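Side-chain contacts in putative HMP/thiamine permease protein YkoE (Bacillus subtilis, PDB 5EDL), which serves as the substrate-binding membrane S component of an energy-coupling factor transporter that probably carries thiamine or its hydroxymethylpyrimidine precursor: residues A124-D129 against S133-Y138; L169-V174 against K182-K187; A99-L102 against A108-L111. All blocks are in the same frame, centred on the assembly; numbering follows the deposited sequence.

Contact 1: residues A124-D129 against S133-Y138. With VIB (3-(4-amino-2-methyl-pyrimidin-5-ylmethyl)-5-(2-hydroxy-ethyl)-4-methyl-thiazol-3-ium), chain B; MPG ([(Z)-octadec-9-enyl] (2R)-2,3-bis(oxidanyl)propanoate), chain D.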
# COMPACT_ATOMS: atom_id res chain seq x y z
N ALA A 124 -11.54 -2.96 -2.80
CA ALA A 124 -11.67 -4.16 -1.97
C ALA A 124 -12.07 -3.80 -0.52
O ALA A 124 -12.91 -4.47 0.08
CB ALA A 124 -10.37 -4.95 -1.97
N SER A 125 -11.45 -2.76 0.03
CA SER A 125 -11.76 -2.36 1.39
C SER A 125 -13.16 -1.78 1.43
O SER A 125 -13.84 -1.90 2.43
CB SER A 125 -10.73 -1.35 1.93
OG SER A 125 -10.69 -0.18 1.15
N PHE A 126 -13.61 -1.15 0.34
CA PHE A 126 -14.96 -0.58 0.34
C PHE A 126 -16.00 -1.72 0.38
O PHE A 126 -17.00 -1.65 1.09
CB PHE A 126 -15.18 0.33 -0.87
CG PHE A 126 -16.13 1.47 -0.60
CD1 PHE A 126 -15.67 2.66 -0.05
CD2 PHE A 126 -17.48 1.34 -0.87
CE1 PHE A 126 -16.54 3.70 0.20
CE2 PHE A 126 -18.36 2.39 -0.62
CZ PHE A 126 -17.88 3.57 -0.08
N ILE A 127 -15.73 -2.78 -0.38
CA ILE A 127 -16.58 -3.97 -0.33
C ILE A 127 -16.64 -4.51 1.10
O ILE A 127 -17.73 -4.78 1.62
CB ILE A 127 -16.06 -5.06 -1.27
CG1 ILE A 127 -16.20 -4.61 -2.72
CG2 ILE A 127 -16.80 -6.37 -0.99
CD1 ILE A 127 -15.60 -5.58 -3.73
N TYR A 128 -15.46 -4.66 1.72
CA TYR A 128 -15.37 -5.12 3.10
C TYR A 128 -16.25 -4.28 4.03
O TYR A 128 -17.00 -4.81 4.85
CB TYR A 128 -13.91 -5.08 3.58
CG TYR A 128 -13.73 -5.33 5.06
CD1 TYR A 128 -13.79 -4.29 5.98
CD2 TYR A 128 -13.51 -6.61 5.55
CE1 TYR A 128 -13.63 -4.51 7.35
CE2 TYR A 128 -13.34 -6.84 6.92
CZ TYR A 128 -13.40 -5.79 7.81
OH TYR A 128 -13.24 -6.01 9.16
N ASP A 129 -16.16 -2.96 3.89
CA ASP A 129 -16.91 -2.05 4.76
C ASP A 129 -18.43 -2.16 4.61
O ASP A 129 -19.17 -1.98 5.57
CB ASP A 129 -16.46 -0.61 4.52
CG ASP A 129 -15.08 -0.33 5.08
OD1 ASP A 129 -14.64 -1.05 6.02
OD2 ASP A 129 -14.45 0.62 4.60
N SER A 133 -18.62 -2.82 8.23
CA SER A 133 -18.37 -1.55 8.91
C SER A 133 -19.56 -0.59 8.93
O SER A 133 -19.40 0.60 9.20
CB SER A 133 -17.17 -0.85 8.28
OG SER A 133 -16.14 -1.78 8.00
N GLY A 134 -20.74 -1.12 8.64
CA GLY A 134 -21.97 -0.34 8.69
C GLY A 134 -22.19 0.58 7.50
O GLY A 134 -23.08 1.43 7.54
N TYR A 135 -21.39 0.43 6.44
CA TYR A 135 -21.53 1.28 5.26
C TYR A 135 -22.84 1.04 4.53
O TYR A 135 -23.32 1.90 3.81
CB TYR A 135 -20.35 1.07 4.29
CG TYR A 135 -19.17 1.95 4.60
CD1 TYR A 135 -18.81 2.23 5.92
CD2 TYR A 135 -18.41 2.51 3.58
CE1 TYR A 135 -17.73 3.05 6.21
CE2 TYR A 135 -17.32 3.32 3.85
CZ TYR A 135 -16.98 3.58 5.17
OH TYR A 135 -15.90 4.40 5.44
N ALA A 136 -23.42 -0.14 4.71
CA ALA A 136 -24.64 -0.49 4.01
C ALA A 136 -25.83 0.36 4.48
O ALA A 136 -26.86 0.40 3.83
CB ALA A 136 -24.94 -1.97 4.18
N ALA A 137 -25.66 1.05 5.61
CA ALA A 137 -26.69 1.92 6.16
C ALA A 137 -26.73 3.30 5.49
O ALA A 137 -27.68 4.06 5.71
CB ALA A 137 -26.48 2.09 7.67
N TYR A 138 -25.72 3.62 4.68
CA TYR A 138 -25.56 4.97 4.13
C TYR A 138 -26.24 5.15 2.77
O TYR A 138 -26.55 4.17 2.08
CB TYR A 138 -24.06 5.31 4.02
CG TYR A 138 -23.33 5.24 5.34
CD1 TYR A 138 -23.94 5.68 6.52
CD2 TYR A 138 -22.05 4.70 5.42
CE1 TYR A 138 -23.28 5.60 7.74
CE2 TYR A 138 -21.39 4.61 6.64
CZ TYR A 138 -22.01 5.07 7.80
OH TYR A 138 -21.37 5.00 9.01
CM2 VIB B . -4.05 -2.37 7.79
N4A VIB B . -8.03 0.12 6.42
CM4 VIB B . -10.54 3.45 8.86
O1 VIB B . -13.28 1.74 6.74
C7 VIB B . -13.88 1.11 7.85
C6 VIB B . -13.27 1.68 9.11
C2 VIB B . -9.88 -0.34 9.43
S1 VIB B . -11.44 -0.34 9.41
C5 VIB B . -11.85 1.14 9.20
C4 VIB B . -10.66 1.94 9.07
N3 VIB B . -9.41 1.00 9.22
C7A VIB B . -8.05 1.53 9.18
C4A VIB B . -7.03 -0.18 7.42
N3A VIB B . -6.07 -1.07 7.18
C2A VIB B . -5.14 -1.34 8.13
N1A VIB B . -5.18 -0.69 9.34
C6A VIB B . -6.16 0.22 9.61
C5A VIB B . -7.08 0.47 8.63
C2 MPG D . -15.41 -10.11 2.95
C3 MPG D . -15.16 -9.02 1.93
C4 MPG D . -14.68 -9.64 0.64
C5 MPG D . -14.17 -8.60 -0.33
C6 MPG D . -13.51 -9.32 -1.49
C7 MPG D . -13.23 -8.37 -2.65
C8 MPG D . -11.76 -8.00 -2.70
C9 MPG D . -11.03 -8.82 -3.75
C10 MPG D . -10.65 -8.26 -4.92
C11 MPG D . -10.94 -6.80 -5.20
C12 MPG D . -11.30 -6.61 -6.66
C13 MPG D . -10.79 -5.27 -7.15
O1 MPG D . -15.27 -10.21 5.35
C1 MPG D . -15.85 -9.50 4.27
CXD MPG D . -15.65 -10.63 7.83
O2 MPG D . -14.88 -11.80 7.92
C21 MPG D . -16.81 -10.73 8.79
O3 MPG D . -16.36 -10.55 10.12
O4 MPG D . -17.36 -10.49 6.20
CX3 MPG D . -16.16 -10.45 6.42
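The Y135 ring meets D129 with a face and F126 with an edge. D129 CB sits over the middle of one face, 3.8 Å from the ring centroid, in a CH-pi contact. The edge of Y135 points at the face of F126 in a T-shaped stack. The centroids are 5.3 Å apart and the planes meet at 78°. Y135 CD2 lies over F126 near the rim. The Y135 hydroxyl is hydrogen-bonded to Y40 and E41.

D129 has CG anti to its carbonyl carbon (chi1 -73°), which turns the carboxylate toward the bound thiamine and S133. Its two oxygens have different tasks. S133 OG donates to D129 OD1 at 2.6 Å and reaches it from above the carboxylate plane, 35° out of it. The thiamine hydroxyl O1 donates to D129 OD2 at 2.7 Å. R150, itself hydrogen-bonded to S125, forms a salt bridge with the same OD2, which would favour an ionised carboxylate.

The backbone of D129 is used as well. Its O accepts S133 N at 2.8 Å, closing the last helical turn, and weakly Y135 N at 3.4 Å. Y128 passes close to S133, with CE1 3.8 Å from OG. Elsewhere on the Y128 ring, CD2 touches C1 of the bound monoolein-like lipid.

Y44 and Q93 also hydrogen-bond the thiamine. The end of helix 111-132 and the loop after it thus form one wall of the S-component vitamin pocket, where an acidic side chain accepts a hydrogen bond from the hydroxyethyl tail.

Contact 2: residues L169-V174 against K182-K187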
# COMPACT_ATOMS: atom_id res chain seq x y z
N LEU A 169 14.30 5.49 -0.80
CA LEU A 169 15.09 4.40 -0.23
C LEU A 169 16.13 3.89 -1.23
O LEU A 169 17.29 3.70 -0.88
CB LEU A 169 14.18 3.25 0.21
CG LEU A 169 13.41 3.48 1.52
CD1 LEU A 169 12.27 2.47 1.68
CD2 LEU A 169 14.36 3.41 2.72
N ALA A 170 15.70 3.68 -2.48
CA ALA A 170 16.61 3.22 -3.53
C ALA A 170 17.84 4.11 -3.65
O ALA A 170 18.95 3.62 -3.85
CB ALA A 170 15.90 3.15 -4.86
N TYR A 171 17.64 5.42 -3.52
CA TYR A 171 18.73 6.39 -3.58
C TYR A 171 19.72 6.28 -2.40
O TYR A 171 20.82 6.81 -2.48
CB TYR A 171 18.17 7.82 -3.65
CG TYR A 171 17.42 8.16 -4.93
CD1 TYR A 171 17.93 7.83 -6.18
CD2 TYR A 171 16.20 8.83 -4.88
CE1 TYR A 171 17.24 8.15 -7.34
CE2 TYR A 171 15.50 9.14 -6.04
CZ TYR A 171 16.03 8.81 -7.26
OH TYR A 171 15.34 9.11 -8.42
N THR A 172 19.35 5.61 -1.32
CA THR A 172 20.28 5.45 -0.19
C THR A 172 21.28 4.33 -0.45
O THR A 172 22.32 4.25 0.20
CB THR A 172 19.55 5.18 1.16
OG1 THR A 172 18.87 3.91 1.12
CG2 THR A 172 18.53 6.28 1.47
N GLY A 173 20.95 3.46 -1.39
CA GLY A 173 21.78 2.30 -1.70
C GLY A 173 21.29 1.01 -1.05
O GLY A 173 21.77 -0.07 -1.37
N VAL A 174 20.32 1.12 -0.15
CA VAL A 174 19.97 -0.02 0.68
C VAL A 174 19.16 -1.07 -0.09
O VAL A 174 19.01 -2.21 0.35
CB VAL A 174 19.18 0.42 1.93
CG1 VAL A 174 17.74 0.78 1.56
CG2 VAL A 174 19.24 -0.66 3.00
N LYS A 182 18.33 -2.56 -8.77
CA LYS A 182 18.90 -2.93 -10.06
C LYS A 182 18.47 -1.95 -11.15
O LYS A 182 19.27 -1.59 -12.03
CB LYS A 182 18.48 -4.35 -10.45
CG LYS A 182 19.07 -5.44 -9.56
CD LYS A 182 18.80 -6.82 -10.15
CE LYS A 182 19.43 -7.93 -9.31
NZ LYS A 182 18.66 -8.18 -8.05
N GLU A 183 17.21 -1.51 -11.09
CA GLU A 183 16.70 -0.54 -12.04
C GLU A 183 17.47 0.78 -11.94
O GLU A 183 17.87 1.34 -12.95
CB GLU A 183 15.20 -0.28 -11.83
CG GLU A 183 14.66 0.84 -12.73
CD GLU A 183 13.20 1.21 -12.45
OE1 GLU A 183 12.53 0.48 -11.69
OE2 GLU A 183 12.73 2.23 -12.99
N LEU A 184 17.67 1.26 -10.72
CA LEU A 184 18.43 2.48 -10.50
C LEU A 184 19.86 2.33 -11.03
O LEU A 184 20.40 3.25 -11.63
CB LEU A 184 18.47 2.84 -9.02
CG LEU A 184 19.31 4.06 -8.62
CD1 LEU A 184 18.87 5.29 -9.40
CD2 LEU A 184 19.22 4.31 -7.12
N LYS A 185 20.45 1.16 -10.82
CA LYS A 185 21.80 0.87 -11.33
C LYS A 185 21.86 0.99 -12.86
O LYS A 185 22.74 1.66 -13.40
CB LYS A 185 22.25 -0.51 -10.89
CG LYS A 185 22.92 -0.54 -9.52
CD LYS A 185 23.46 -1.93 -9.21
CE LYS A 185 24.26 -2.48 -10.38
NZ LYS A 185 24.59 -3.92 -10.19
N LYS A 186 20.93 0.33 -13.53
CA LYS A 186 20.81 0.41 -14.98
C LYS A 186 20.67 1.87 -15.44
O LYS A 186 21.39 2.30 -16.33
CB LYS A 186 19.61 -0.41 -15.45
CG LYS A 186 19.29 -0.31 -16.94
CD LYS A 186 17.94 -0.96 -17.24
CE LYS A 186 17.54 -0.83 -18.70
NZ LYS A 186 16.15 -1.33 -18.94
N LYS A 187 19.76 2.62 -14.83
CA LYS A 187 19.55 4.01 -15.22
C LYS A 187 20.81 4.86 -15.01
O LYS A 187 21.13 5.71 -15.84
CB LYS A 187 18.37 4.62 -14.47
CG LYS A 187 17.03 4.23 -15.07
CD LYS A 187 15.88 4.72 -14.20
CE LYS A 187 14.54 4.25 -14.74
NZ LYS A 187 14.17 4.98 -15.97
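L184 has CG anti to the backbone N (chi1 176°), which carries its two methyls toward A170 and Y171. Y171 has CG beside its own backbone N (chi1 -67°). Its CB leaves the backbone away from the other helix, yet the ring reaches back to L184, and the two side chains cross at about a right angle.

Each methyl has its own place. L184 CD2 lies 3.9 Å from Y171 CD1. The same CD2 is 3.4 Å from A170 O. It also packs more loosely on A170 CB, at 4.2 Å. L184 CD1 reaches Y171 CE1 at 3.9 Å. No hydrogen bond crosses the contact, so apolar packing carries it.

The chain bends just here. A type I turn runs from A170 to G173, and G173 has positive phi. T172 OG1 donates to L169 O at 2.6 Å, in the carbonyl plane and on a lone pair. T172 N shares that oxygen.

A170 also touches L180, and Y171 touches R188, so both meet more of helix 179-192. E183 forms a salt bridge with R59. The C-terminal end of helix 140-170 is thereby packed against helix 179-192, the last helix, which begins just after the connecting loop.

Contact 3: residues A99-L102 against A108-L111. With MPG ([(Z)-octadec-9-enyl] (2R)-2,3-bis(oxidanyl)propanoate), chain C.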
# COMPACT_ATOMS: atom_id res chain seq x y z
N ALA A 99 -4.24 -8.08 -7.09
CA ALA A 99 -5.01 -8.37 -8.30
C ALA A 99 -4.53 -7.51 -9.49
O ALA A 99 -4.54 -7.97 -10.63
CB ALA A 99 -6.50 -8.15 -8.05
N VAL A 100 -4.12 -6.28 -9.22
CA VAL A 100 -3.65 -5.39 -10.28
C VAL A 100 -2.26 -5.84 -10.78
O VAL A 100 -1.96 -5.75 -11.97
CB VAL A 100 -3.61 -3.92 -9.78
CG1 VAL A 100 -2.74 -3.04 -10.68
CG2 VAL A 100 -5.03 -3.37 -9.66
N PHE A 101 -1.41 -6.33 -9.87
CA PHE A 101 -0.09 -6.82 -10.30
C PHE A 101 -0.26 -8.16 -10.99
O PHE A 101 0.43 -8.43 -11.96
CB PHE A 101 0.88 -6.89 -9.12
CG PHE A 101 1.22 -5.54 -8.55
CD1 PHE A 101 2.00 -4.66 -9.28
CD2 PHE A 101 0.73 -5.14 -7.32
CE1 PHE A 101 2.30 -3.40 -8.78
CE2 PHE A 101 1.03 -3.89 -6.81
CZ PHE A 101 1.81 -3.01 -7.55
N LEU A 102 -1.20 -8.97 -10.52
CA LEU A 102 -1.56 -10.19 -11.23
C LEU A 102 -2.01 -9.86 -12.66
O LEU A 102 -1.55 -10.47 -13.63
CB LEU A 102 -2.67 -10.95 -10.48
CG LEU A 102 -3.45 -12.05 -11.22
CD1 LEU A 102 -2.54 -13.21 -11.64
CD2 LEU A 102 -4.61 -12.57 -10.36
N ALA A 108 4.82 -4.93 -14.66
CA ALA A 108 4.56 -3.50 -14.88
C ALA A 108 4.56 -2.70 -13.58
O ALA A 108 3.75 -2.94 -12.68
CB ALA A 108 3.23 -3.32 -15.59
N TYR A 109 5.45 -1.71 -13.50
CA TYR A 109 5.58 -0.94 -12.27
C TYR A 109 5.61 0.56 -12.52
O TYR A 109 6.07 1.33 -11.68
CB TYR A 109 6.80 -1.43 -11.48
CG TYR A 109 6.63 -2.88 -11.10
CD1 TYR A 109 5.90 -3.23 -9.98
CD2 TYR A 109 7.11 -3.89 -11.92
CE1 TYR A 109 5.70 -4.54 -9.64
CE2 TYR A 109 6.91 -5.22 -11.60
CZ TYR A 109 6.21 -5.54 -10.45
OH TYR A 109 6.00 -6.86 -10.11
N SER A 110 5.07 0.98 -13.67
CA SER A 110 4.89 2.39 -13.95
C SER A 110 3.88 3.00 -12.96
O SER A 110 3.09 2.28 -12.34
CB SER A 110 4.41 2.60 -15.40
OG SER A 110 3.05 2.19 -15.55
N LEU A 111 3.92 4.32 -12.80
CA LEU A 111 3.09 5.01 -11.82
C LEU A 111 1.59 4.72 -11.97
O LEU A 111 0.92 4.50 -10.97
CB LEU A 111 3.32 6.52 -11.90
CG LEU A 111 2.51 7.35 -10.90
CD1 LEU A 111 2.84 6.92 -9.47
CD2 LEU A 111 2.79 8.85 -11.09
C2 MPG C . -8.79 -10.98 -6.88
C3 MPG C . -7.61 -11.41 -7.71
C4 MPG C . -6.36 -11.40 -6.86
C5 MPG C . -6.37 -12.60 -5.94
C6 MPG C . -5.08 -13.37 -6.09
C7 MPG C . -3.97 -12.60 -5.43
C8 MPG C . -2.81 -13.52 -5.15
C9 MPG C . -1.96 -13.64 -6.39
C10 MPG C . -0.75 -14.25 -6.38
C11 MPG C . -0.16 -14.87 -5.14
C12 MPG C . 0.24 -16.29 -5.46
C13 MPG C . 1.38 -16.31 -6.46
C14 MPG C . 0.92 -16.75 -7.83
C15 MPG C . 2.02 -17.53 -8.52
C16 MPG C . 2.20 -17.03 -9.93
C17 MPG C . 3.41 -17.68 -10.56
C18 MPG C . 3.95 -16.77 -11.64
O1 MPG C . -10.51 -9.73 -7.95
C1 MPG C . -10.05 -11.04 -7.72
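The rings of F101 and Y109 are close to parallel, with planes at 22°, but are slid far apart. Their centroids are 5.6 Å from each other, so they barely overlap and form no full stack. They meet obliquely through one corner of each: F101 CE1 and Y109 CE1 are 3.7 Å apart. F101 CD1 is just as near to Y109 CE1. A108 O lies at the edge of F101, near its plane, 4.2 Å from CE1. The side chains themselves cross at about a right angle.

F101 has CG anti to its carbonyl carbon (chi1 -66°), which sends the ring off the helix toward the loop. It also packs on A55, A117 and W106. Y109 touches Y56 and R59. Its hydroxyl is hydrogen-bonded to W106 O, which ties the ring to the loop's own backbone. With an alanine at F101, Y109 would probably lose its aromatic neighbour, and a gap would be likely to open toward A55, A117 and W106.

A bound lipid approaches A99 and L102 on the same helix. A99 CB is 3.5 Å from its C3, and L102 CD2 is 4.1 Å from its C4. The aromatic pair belongs to the connection between helix 85-103 and helix 111-132. Together these make a helical hairpin of the membrane-embedded S-component bundle, with ring packing at its turn.

From the N terminus, contact 3 comes first. It closes the short loop between helix 85-103 and helix 111-132. The chain then follows helix 111-132 to contact 1, where the loop leading to helix 140-170 folds back on the helix end beside the thiamine. Helix 140-170 runs from there to contact 2, which closes the turn into helix 179-192. The three loops are in series; none nests or crosses. Contacts 1 and 2 lie on opposite sides of the chain's centre, with centres 39 Å apart. Contacts 2 and 3 are nearer, with about 6 Å between nearest atoms. Together they mark three successive turns joining four helices.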